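Local coordinates for glucose-1-phosphate uridylyltransferase (Sphingomonas elodea, PDB 2UX8), which probably catalyses the formation of UDP-glucose and diphosphate from UTP and glucose 1-phosphate, at residues Leu74-Glu85 and Thr101-Tyr110; Leu24-Thr32 and Asp263-Ile271. All coordinates share one frame; numbering follows the deposited sequence.

Contact 1: residues Leu74-Glu85 and Thr101-Tyr110; sequences LEDHFDIAYELE and TRLKPGNIAY
The backbones come closest where F78 passes R102, their CA atoms 4.9 Å apart, and the CA-H of F78 points at the carbonyl O of T101, 3.2 Å from CA. With CG anti to the carbonyl carbon, F78 (chi1 -65°) turns its ring so that CD2 lies 3.7 Å from I108 CD1; CB also touches that methyl. H77 CD2 of its own segment covers one ring face, so a broad apolar ring suits this buried place. E75 lays its CG over a face of the Y110 ring, a CH-pi contact whose closeness is doubtful, with carboxylate and ring planes 31° apart, while its OE2 makes a salt bridge to R112 of the second subunit. At the outer margin the R102 chain, bent at chi3, runs obliquely over I80, a long aliphatic stem against a branched one. A water donates to T101 OG1 (3.3 Å) and weakly to E85 OE2; T101 OG1 also hydrogen-bonds L98 O. I108 packs on M63 of strand 62-67, F78 meets F65 edge-to-face and touches I48 and V52 of helix 47-57, and A109 and Y110 pair in an antiparallel ladder with a strand of the second subunit, extending the sheet across the interface.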
loop_
_atom_site.group_PDB
_atom_site.type_symbol
_atom_site.label_atom_id
_atom_site.label_comp_id
_atom_site.label_asym_id
_atom_site.label_seq_id
_atom_site.Cartn_x
_atom_site.Cartn_y
_atom_site.Cartn_z
ATOM N N LEU C 74 -1.226 -0.570 10.006
ATOM C CA LEU C 74 -1.805 0.048 11.178
ATOM C C LEU C 74 -3.145 0.639 10.832
ATOM O O LEU C 74 -4.064 0.640 11.643
ATOM C CB LEU C 74 -0.897 1.155 11.696
ATOM C CG LEU C 74 -0.306 0.927 13.082
ATOM C CD1 LEU C 74 1.124 0.440 12.976
ATOM C CD2 LEU C 74 -0.353 2.230 13.838
ATOM N N GLU C 75 -3.248 1.146 9.613
ATOM C CA GLU C 75 -4.475 1.776 9.161
ATOM C C GLU C 75 -5.554 0.752 8.822
ATOM O O GLU C 75 -6.719 0.904 9.192
ATOM C CB GLU C 75 -4.167 2.637 7.947
ATOM C CG GLU C 75 -4.983 3.892 7.882
ATOM C CD GLU C 75 -4.424 4.873 6.891
ATOM O OE1 GLU C 75 -3.192 4.836 6.679
ATOM O OE2 GLU C 75 -5.205 5.682 6.342
ATOM N N ASP C 76 -5.149 -0.299 8.125
ATOM C CA ASP C 76 -6.081 -1.335 7.728
ATOM C C ASP C 76 -6.601 -2.122 8.914
ATOM O O ASP C 76 -7.761 -2.543 8.936
ATOM C CB ASP C 76 -5.415 -2.277 6.738
ATOM C CG ASP C 76 -5.017 -1.576 5.464
ATOM O OD1 ASP C 76 -5.750 -0.658 5.049
ATOM O OD2 ASP C 76 -3.986 -1.942 4.869
ATOM N N HIS C 77 -5.739 -2.308 9.904
ATOM C CA HIS C 77 -6.112 -3.052 11.088
ATOM C C HIS C 77 -7.344 -2.478 11.790
ATOM O O HIS C 77 -8.128 -3.226 12.366
ATOM C CB HIS C 77 -4.948 -3.091 12.073
ATOM C CG HIS C 77 -5.257 -3.848 13.322
ATOM N ND1 HIS C 77 -5.173 -5.223 13.398
ATOM C CD2 HIS C 77 -5.715 -3.431 14.526
ATOM C CE1 HIS C 77 -5.567 -5.620 14.595
ATOM N NE2 HIS C 77 -5.902 -4.553 15.298
ATOM N N PHE C 78 -7.514 -1.160 11.740
ATOM C CA PHE C 78 -8.642 -0.535 12.412
ATOM C C PHE C 78 -9.778 -0.140 11.492
ATOM O O PHE C 78 -10.544 0.771 11.787
ATOM C CB PHE C 78 -8.180 0.685 13.211
ATOM C CG PHE C 78 -7.269 0.349 14.354
ATOM C CD1 PHE C 78 -5.893 0.325 14.184
ATOM C CD2 PHE C 78 -7.795 0.025 15.603
ATOM C CE1 PHE C 78 -5.040 -0.022 15.244
ATOM C CE2 PHE C 78 -6.959 -0.323 16.664
ATOM C CZ PHE C 78 -5.577 -0.346 16.484
ATOM N N ASP C 79 -9.894 -0.835 10.374
ATOM C CA ASP C 79 -10.958 -0.553 9.428
ATOM C C ASP C 79 -11.656 -1.892 9.182
ATOM O O ASP C 79 -11.247 -2.918 9.718
ATOM C CB ASP C 79 -10.341 0.007 8.135
ATOM C CG ASP C 79 -11.350 0.744 7.268
ATOM O OD1 ASP C 79 -12.510 0.915 7.699
ATOM O OD2 ASP C 79 -10.975 1.160 6.153
ATOM N N ILE C 80 -12.714 -1.892 8.392
ATOM C CA ILE C 80 -13.400 -3.137 8.102
ATOM C C ILE C 80 -12.546 -3.980 7.159
ATOM O O ILE C 80 -12.073 -3.493 6.132
ATOM C CB ILE C 80 -14.750 -2.859 7.455
ATOM C CG1 ILE C 80 -15.623 -2.089 8.447
ATOM C CG2 ILE C 80 -15.386 -4.155 7.003
ATOM C CD1 ILE C 80 -16.963 -1.685 7.908
ATOM N N ALA C 81 -12.329 -5.235 7.530
ATOM C CA ALA C 81 -11.553 -6.159 6.715
ATOM C C ALA C 81 -12.600 -6.869 5.871
ATOM O O ALA C 81 -12.994 -8.007 6.146
ATOM C CB ALA C 81 -10.820 -7.139 7.603
ATOM N N TYR C 82 -13.054 -6.169 4.841
ATOM C CA TYR C 82 -14.097 -6.663 3.966
ATOM C C TYR C 82 -14.083 -8.136 3.562
ATOM O O TYR C 82 -15.004 -8.873 3.907
ATOM C CB TYR C 82 -14.171 -5.793 2.719
ATOM C CG TYR C 82 -15.537 -5.810 2.104
ATOM C CD1 TYR C 82 -16.539 -4.967 2.569
ATOM C CD2 TYR C 82 -15.854 -6.722 1.102
ATOM C CE1 TYR C 82 -17.832 -5.036 2.054
ATOM C CE2 TYR C 82 -17.145 -6.803 0.579
ATOM C CZ TYR C 82 -18.128 -5.957 1.060
ATOM O OH TYR C 82 -19.404 -6.033 0.551
ATOM N N GLU C 83 -13.060 -8.578 2.840
ATOM C CA GLU C 83 -13.017 -9.970 2.397
ATOM C C GLU C 83 -12.940 -10.955 3.551
ATOM O O GLU C 83 -13.547 -12.026 3.503
ATOM C CB GLU C 83 -11.846 -10.202 1.441
ATOM C CG GLU C 83 -11.874 -11.567 0.772
ATOM C CD GLU C 83 -10.775 -11.737 -0.250
ATOM O OE1 GLU C 83 -10.627 -10.840 -1.099
ATOM O OE2 GLU C 83 -10.062 -12.764 -0.214
ATOM N N LEU C 84 -12.198 -10.590 4.589
ATOM C CA LEU C 84 -12.055 -11.440 5.764
ATOM C C LEU C 84 -13.400 -11.721 6.412
ATOM O O LEU C 84 -13.765 -12.872 6.640
ATOM C CB LEU C 84 -11.165 -10.760 6.791
ATOM C CG LEU C 84 -11.041 -11.457 8.144
ATOM C CD1 LEU C 84 -10.445 -12.853 7.980
ATOM C CD2 LEU C 84 -10.181 -10.611 9.038
ATOM N N GLU C 85 -14.128 -10.657 6.729
ATOM C CA GLU C 85 -15.440 -10.792 7.356
ATOM C C GLU C 85 -16.383 -11.617 6.487
ATOM O O GLU C 85 -17.251 -12.328 7.001
ATOM C CB GLU C 85 -16.080 -9.416 7.616
ATOM C CG GLU C 85 -15.291 -8.523 8.562
ATOM C CD GLU C 85 -16.125 -7.408 9.178
ATOM O OE1 GLU C 85 -17.333 -7.316 8.857
ATOM O OE2 GLU C 85 -15.564 -6.625 9.985
ATOM N N THR C 101 -11.615 -3.950 17.311
ATOM C CA THR C 101 -10.629 -3.637 16.292
ATOM C C THR C 101 -11.136 -2.517 15.420
ATOM O O THR C 101 -10.396 -1.971 14.614
ATOM C CB THR C 101 -10.322 -4.822 15.369
ATOM O OG1 THR C 101 -11.517 -5.239 14.707
ATOM C CG2 THR C 101 -9.752 -5.970 16.151
ATOM N N ARG C 102 -12.404 -2.168 15.572
ATOM C CA ARG C 102 -12.946 -1.107 14.754
ATOM C C ARG C 102 -13.743 -0.148 15.604
ATOM O O ARG C 102 -14.620 -0.563 16.349
ATOM C CB ARG C 102 -13.837 -1.696 13.676
ATOM C CG ARG C 102 -13.952 -0.847 12.450
ATOM C CD ARG C 102 -15.033 -1.403 11.572
ATOM N NE ARG C 102 -16.339 -1.191 12.181
ATOM C CZ ARG C 102 -17.437 -1.852 11.844
ATOM N NH1 ARG C 102 -17.396 -2.778 10.904
ATOM N NH2 ARG C 102 -18.582 -1.578 12.444
ATOM N N LEU C 103 -13.425 1.135 15.498
ATOM C CA LEU C 103 -14.141 2.152 16.249
ATOM C C LEU C 103 -15.134 2.843 15.328
ATOM O O LEU C 103 -15.241 2.501 14.149
ATOM C CB LEU C 103 -13.161 3.176 16.824
ATOM C CG LEU C 103 -12.628 2.949 18.247
ATOM C CD1 LEU C 103 -11.964 1.609 18.378
ATOM C CD2 LEU C 103 -11.642 4.047 18.582
ATOM N N LYS C 104 -15.873 3.801 15.871
ATOM C CA LYS C 104 -16.837 4.560 15.086
ATOM C C LYS C 104 -16.070 5.371 14.047
ATOM O O LYS C 104 -14.952 5.830 14.307
ATOM C CB LYS C 104 -17.595 5.514 15.990
ATOM C CG LYS C 104 -19.062 5.255 16.097
ATOM C CD LYS C 104 -19.630 6.079 17.222
ATOM C CE LYS C 104 -21.134 6.000 17.264
ATOM N NZ LYS C 104 -21.651 6.651 18.496
ATOM N N PRO C 105 -16.651 5.560 12.852
ATOM C CA PRO C 105 -15.956 6.335 11.820
ATOM C C PRO C 105 -15.563 7.719 12.341
ATOM O O PRO C 105 -16.371 8.414 12.960
ATOM C CB PRO C 105 -16.980 6.400 10.690
ATOM C CG PRO C 105 -17.711 5.103 10.839
ATOM C CD PRO C 105 -17.913 5.006 12.333
ATOM N N GLY C 106 -14.314 8.106 12.100
ATOM C CA GLY C 106 -13.838 9.396 12.560
ATOM C C GLY C 106 -13.115 9.351 13.894
ATOM O O GLY C 106 -12.342 10.257 14.205
ATOM N N ASN C 107 -13.346 8.305 14.685
ATOM C CA ASN C 107 -12.697 8.196 15.993
ATOM C C ASN C 107 -11.214 7.861 15.933
ATOM O O ASN C 107 -10.529 7.841 16.959
ATOM C CB ASN C 107 -13.420 7.182 16.882
ATOM C CG ASN C 107 -14.757 7.701 17.385
ATOM O OD1 ASN C 107 -15.000 8.906 17.422
ATOM N ND2 ASN C 107 -15.623 6.792 17.792
ATOM N N ILE C 108 -10.720 7.586 14.733
ATOM C CA ILE C 108 -9.309 7.300 14.558
ATOM C C ILE C 108 -8.818 8.151 13.407
ATOM O O ILE C 108 -9.275 7.998 12.284
ATOM C CB ILE C 108 -9.047 5.832 14.238
ATOM C CG1 ILE C 108 -9.458 4.964 15.439
ATOM C CG2 ILE C 108 -7.580 5.650 13.889
ATOM C CD1 ILE C 108 -8.909 3.559 15.425
ATOM N N ALA C 109 -7.900 9.066 13.698
ATOM C CA ALA C 109 -7.366 9.955 12.682
ATOM C C ALA C 109 -5.874 9.718 12.534
ATOM O O ALA C 109 -5.194 9.400 13.508
ATOM C CB ALA C 109 -7.642 11.392 13.068
ATOM N N TYR C 110 -5.376 9.858 11.306
ATOM C CA TYR C 110 -3.957 9.665 11.015
ATOM C C TYR C 110 -3.318 10.920 10.448
ATOM O O TYR C 110 -3.944 11.651 9.678
ATOM C CB TYR C 110 -3.734 8.561 9.975
ATOM C CG TYR C 110 -4.391 7.248 10.268
ATOM C CD1 TYR C 110 -5.746 7.059 10.028
ATOM C CD2 TYR C 110 -3.657 6.186 10.792
ATOM C CE1 TYR C 110 -6.363 5.831 10.307
ATOM C CE2 TYR C 110 -4.259 4.955 11.076
ATOM C CZ TYR C 110 -5.611 4.784 10.831
ATOM O OH TYR C 110 -6.203 3.565 11.095
HETATM O O HOH W 1 -13.781 -4.930 12.337
#

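Contact 2: residues Leu24-Thr32 and Asp263-Ile271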
loop_
_atom_site.group_PDB
_atom_site.type_symbol
_atom_site.label_atom_id
_atom_site.label_comp_id
_atom_site.label_asym_id
_atom_site.label_seq_id
_atom_site.Cartn_x
_atom_site.Cartn_y
_atom_site.Cartn_z
ATOM N N LEU C 24 11.025 3.268 13.210
ATOM C CA LEU C 24 11.501 2.230 12.291
ATOM C C LEU C 24 11.911 0.962 13.038
ATOM O O LEU C 24 12.500 0.048 12.458
ATOM C CB LEU C 24 12.690 2.725 11.465
ATOM C CG LEU C 24 12.476 3.966 10.601
ATOM C CD1 LEU C 24 13.467 3.928 9.446
ATOM C CD2 LEU C 24 11.051 4.005 10.065
ATOM N N GLY C 25 11.595 0.920 14.329
ATOM C CA GLY C 25 11.917 -0.229 15.165
ATOM C C GLY C 25 13.156 -1.040 14.813
ATOM O O GLY C 25 13.146 -2.262 14.956
ATOM N N THR C 26 14.224 -0.366 14.384
ATOM C CA THR C 26 15.474 -1.028 13.996
ATOM C C THR C 26 15.977 -2.109 14.946
ATOM O O THR C 26 16.751 -2.972 14.547
ATOM C CB THR C 26 16.625 -0.024 13.831
ATOM O OG1 THR C 26 16.989 0.498 15.113
ATOM C CG2 THR C 26 16.210 1.117 12.913
ATOM N N ARG C 27 15.555 -2.072 16.202
ATOM C CA ARG C 27 16.015 -3.074 17.160
ATOM C C ARG C 27 15.482 -4.461 16.891
ATOM O O ARG C 27 16.074 -5.449 17.317
ATOM C CB ARG C 27 15.627 -2.698 18.580
ATOM C CG ARG C 27 16.460 -1.624 19.196
ATOM C CD ARG C 27 16.158 -1.588 20.658
ATOM N NE ARG C 27 16.493 -0.305 21.234
ATOM C CZ ARG C 27 15.682 0.361 22.039
ATOM N NH1 ARG C 27 14.500 -0.146 22.348
ATOM N NH2 ARG C 27 16.047 1.532 22.529
ATOM N N PHE C 28 14.351 -4.542 16.201
ATOM C CA PHE C 28 13.755 -5.841 15.915
ATOM C C PHE C 28 13.972 -6.406 14.517
ATOM O O PHE C 28 13.268 -7.332 14.111
ATOM C CB PHE C 28 12.254 -5.828 16.223
ATOM C CG PHE C 28 11.925 -6.211 17.636
ATOM C CD1 PHE C 28 12.186 -5.337 18.694
ATOM C CD2 PHE C 28 11.358 -7.452 17.916
ATOM C CE1 PHE C 28 11.885 -5.692 20.008
ATOM C CE2 PHE C 28 11.053 -7.821 19.221
ATOM C CZ PHE C 28 11.315 -6.942 20.270
ATOM N N LEU C 29 14.931 -5.856 13.775
ATOM C CA LEU C 29 15.228 -6.373 12.435
ATOM C C LEU C 29 15.695 -7.806 12.607
ATOM O O LEU C 29 16.287 -8.146 13.620
ATOM C CB LEU C 29 16.322 -5.556 11.753
ATOM C CG LEU C 29 15.988 -4.294 10.940
ATOM C CD1 LEU C 29 14.536 -3.916 11.053
ATOM C CD2 LEU C 29 16.832 -3.168 11.424
ATOM N N PRO C 30 15.438 -8.666 11.602
ATOM C CA PRO C 30 14.750 -8.321 10.355
ATOM C C PRO C 30 13.234 -8.281 10.373
ATOM O O PRO C 30 12.618 -7.839 9.401
ATOM C CB PRO C 30 15.209 -9.407 9.389
ATOM C CG PRO C 30 15.915 -10.451 10.213
ATOM C CD PRO C 30 15.713 -10.109 11.655
ATOM N N ALA C 31 12.628 -8.763 11.447
ATOM C CA ALA C 31 11.189 -8.800 11.529
ATOM C C ALA C 31 10.511 -7.483 11.186
ATOM O O ALA C 31 9.449 -7.478 10.569
ATOM C CB ALA C 31 10.772 -9.259 12.909
ATOM N N THR C 32 11.121 -6.365 11.564
ATOM C CA THR C 32 10.502 -5.067 11.316
ATOM C C THR C 32 10.971 -4.344 10.077
ATOM O O THR C 32 10.753 -3.141 9.953
ATOM C CB THR C 32 10.728 -4.137 12.509
ATOM O OG1 THR C 32 12.070 -4.312 12.985
ATOM C CG2 THR C 32 9.724 -4.437 13.621
ATOM N N ASP C 263 8.836 -4.163 28.674
ATOM C CA ASP C 263 9.454 -3.334 27.660
ATOM C C ASP C 263 9.593 -4.116 26.354
ATOM O O ASP C 263 10.611 -4.756 26.106
ATOM C CB ASP C 263 10.829 -2.860 28.147
ATOM C CG ASP C 263 11.454 -1.822 27.230
ATOM O OD1 ASP C 263 10.786 -1.385 26.264
ATOM O OD2 ASP C 263 12.614 -1.434 27.484
ATOM N N CYS C 264 8.558 -4.076 25.525
ATOM C CA CYS C 264 8.609 -4.764 24.248
ATOM C C CYS C 264 9.491 -3.991 23.285
ATOM O O CYS C 264 9.482 -4.231 22.086
ATOM C CB CYS C 264 7.202 -4.920 23.696
ATOM S SG CYS C 264 6.268 -6.049 24.730
ATOM N N GLY C 265 10.249 -3.051 23.836
ATOM C CA GLY C 265 11.160 -2.255 23.041
ATOM C C GLY C 265 12.400 -3.087 22.778
ATOM O O GLY C 265 13.129 -2.857 21.810
ATOM N N ASP C 266 12.651 -4.058 23.652
ATOM C CA ASP C 266 13.791 -4.948 23.477
ATOM C C ASP C 266 13.301 -6.402 23.415
ATOM O O ASP C 266 12.336 -6.777 24.072
ATOM C CB ASP C 266 14.815 -4.748 24.598
ATOM C CG ASP C 266 14.545 -5.613 25.800
ATOM O OD1 ASP C 266 15.121 -6.724 25.877
ATOM O OD2 ASP C 266 13.756 -5.178 26.665
ATOM N N LYS C 267 13.968 -7.212 22.604
ATOM C CA LYS C 267 13.586 -8.601 22.404
ATOM C C LYS C 267 13.237 -9.426 23.628
ATOM O O LYS C 267 12.257 -10.168 23.599
ATOM C CB LYS C 267 14.663 -9.325 21.610
ATOM C CG LYS C 267 15.006 -8.620 20.325
ATOM C CD LYS C 267 16.071 -9.362 19.553
ATOM C CE LYS C 267 16.622 -8.481 18.446
ATOM N NZ LYS C 267 17.606 -9.209 17.591
ATOM N N ALA C 268 14.030 -9.326 24.691
ATOM C CA ALA C 268 13.757 -10.094 25.908
ATOM C C ALA C 268 12.398 -9.737 26.503
ATOM O O ALA C 268 11.645 -10.612 26.916
ATOM C CB ALA C 268 14.853 -9.865 26.943
ATOM N N GLY C 269 12.084 -8.453 26.543
ATOM C CA GLY C 269 10.808 -8.044 27.088
ATOM C C GLY C 269 9.664 -8.562 26.239
ATOM O O GLY C 269 8.656 -9.062 26.758
ATOM N N PHE C 270 9.826 -8.438 24.925
ATOM C CA PHE C 270 8.820 -8.883 23.984
ATOM C C PHE C 270 8.457 -10.336 24.267
ATOM O O PHE C 270 7.279 -10.694 24.355
ATOM C CB PHE C 270 9.354 -8.743 22.562
ATOM C CG PHE C 270 8.432 -9.284 21.528
ATOM C CD1 PHE C 270 7.246 -8.622 21.220
ATOM C CD2 PHE C 270 8.708 -10.495 20.904
ATOM C CE1 PHE C 270 6.344 -9.166 20.302
ATOM C CE2 PHE C 270 7.813 -11.049 19.982
ATOM C CZ PHE C 270 6.630 -10.384 19.683
ATOM N N ILE C 271 9.475 -11.175 24.413
ATOM C CA ILE C 271 9.249 -12.585 24.681
ATOM C C ILE C 271 8.608 -12.822 26.048
ATOM O O ILE C 271 7.690 -13.637 26.184
ATOM C CB ILE C 271 10.567 -13.370 24.530
ATOM C CG1 ILE C 271 10.812 -13.627 23.041
ATOM C CG2 ILE C 271 10.504 -14.688 25.294
ATOM C CD1 ILE C 271 12.245 -13.876 22.684
#
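R27 and F28 belong to the G-x-G-T-R loop after strand 16-21, a signature that in related nucleotidyltransferases wraps the nucleoside triphosphate; the R27 side chain lies about 6 Å from a bound glucose 1-phosphate. That chain, extended from CG to NE but poorly ordered, gives an N-H from NH1 to G265 O (3.1 Å, 158° at the hydrogen). That oxygen lies in the guanidinium plane, whereas the donor stands above the carbonyl plane. F28 is the apolar wedge. Its edge meets the face of F270, an offset edge-to-face pair with planes at 81° and centroids 5.5 Å apart, while K267 CG lies over one F28 face, 4.2 Å from the centroid. The extended lysine carries NZ on to a salt bridge with D44 of the third subunit. With alanine in place of F28, the space between loop and K267 would probably be left unfilled and F270 would lose its edge-to-face partner. D263 OD1 accepts from G265 N in an Asx turn less certain in placement, and D266 weakly caps the helix through A268 N. L40 packs on F28 and F270, helix 267-279 runs on from K267, and C264 pairs with D141 and packs on F143 of strand 142-145.

Overall arrangement
From the N terminus, strand 16-21 runs into the 24-32 loop, the first half of contact 2. The chain forms helix 47-57 and strand 62-67 before reaching 74-85, and after 15 intervening residues it returns as 101-110, closing the short loop of contact 1. A long passage through the rest of the mixed sheet follows until 263-271 closes contact 2, whose 230-residue loop contains all of contact 1. Contact 1 ties the end of helix 72-77 and the following turn to the loop entering strand 108-112 and to its first residues; contact 2 ties the loop near the sugar phosphate to helix 267-279. Their centres lie 25 Å apart without touching, yet both meet the third subunit.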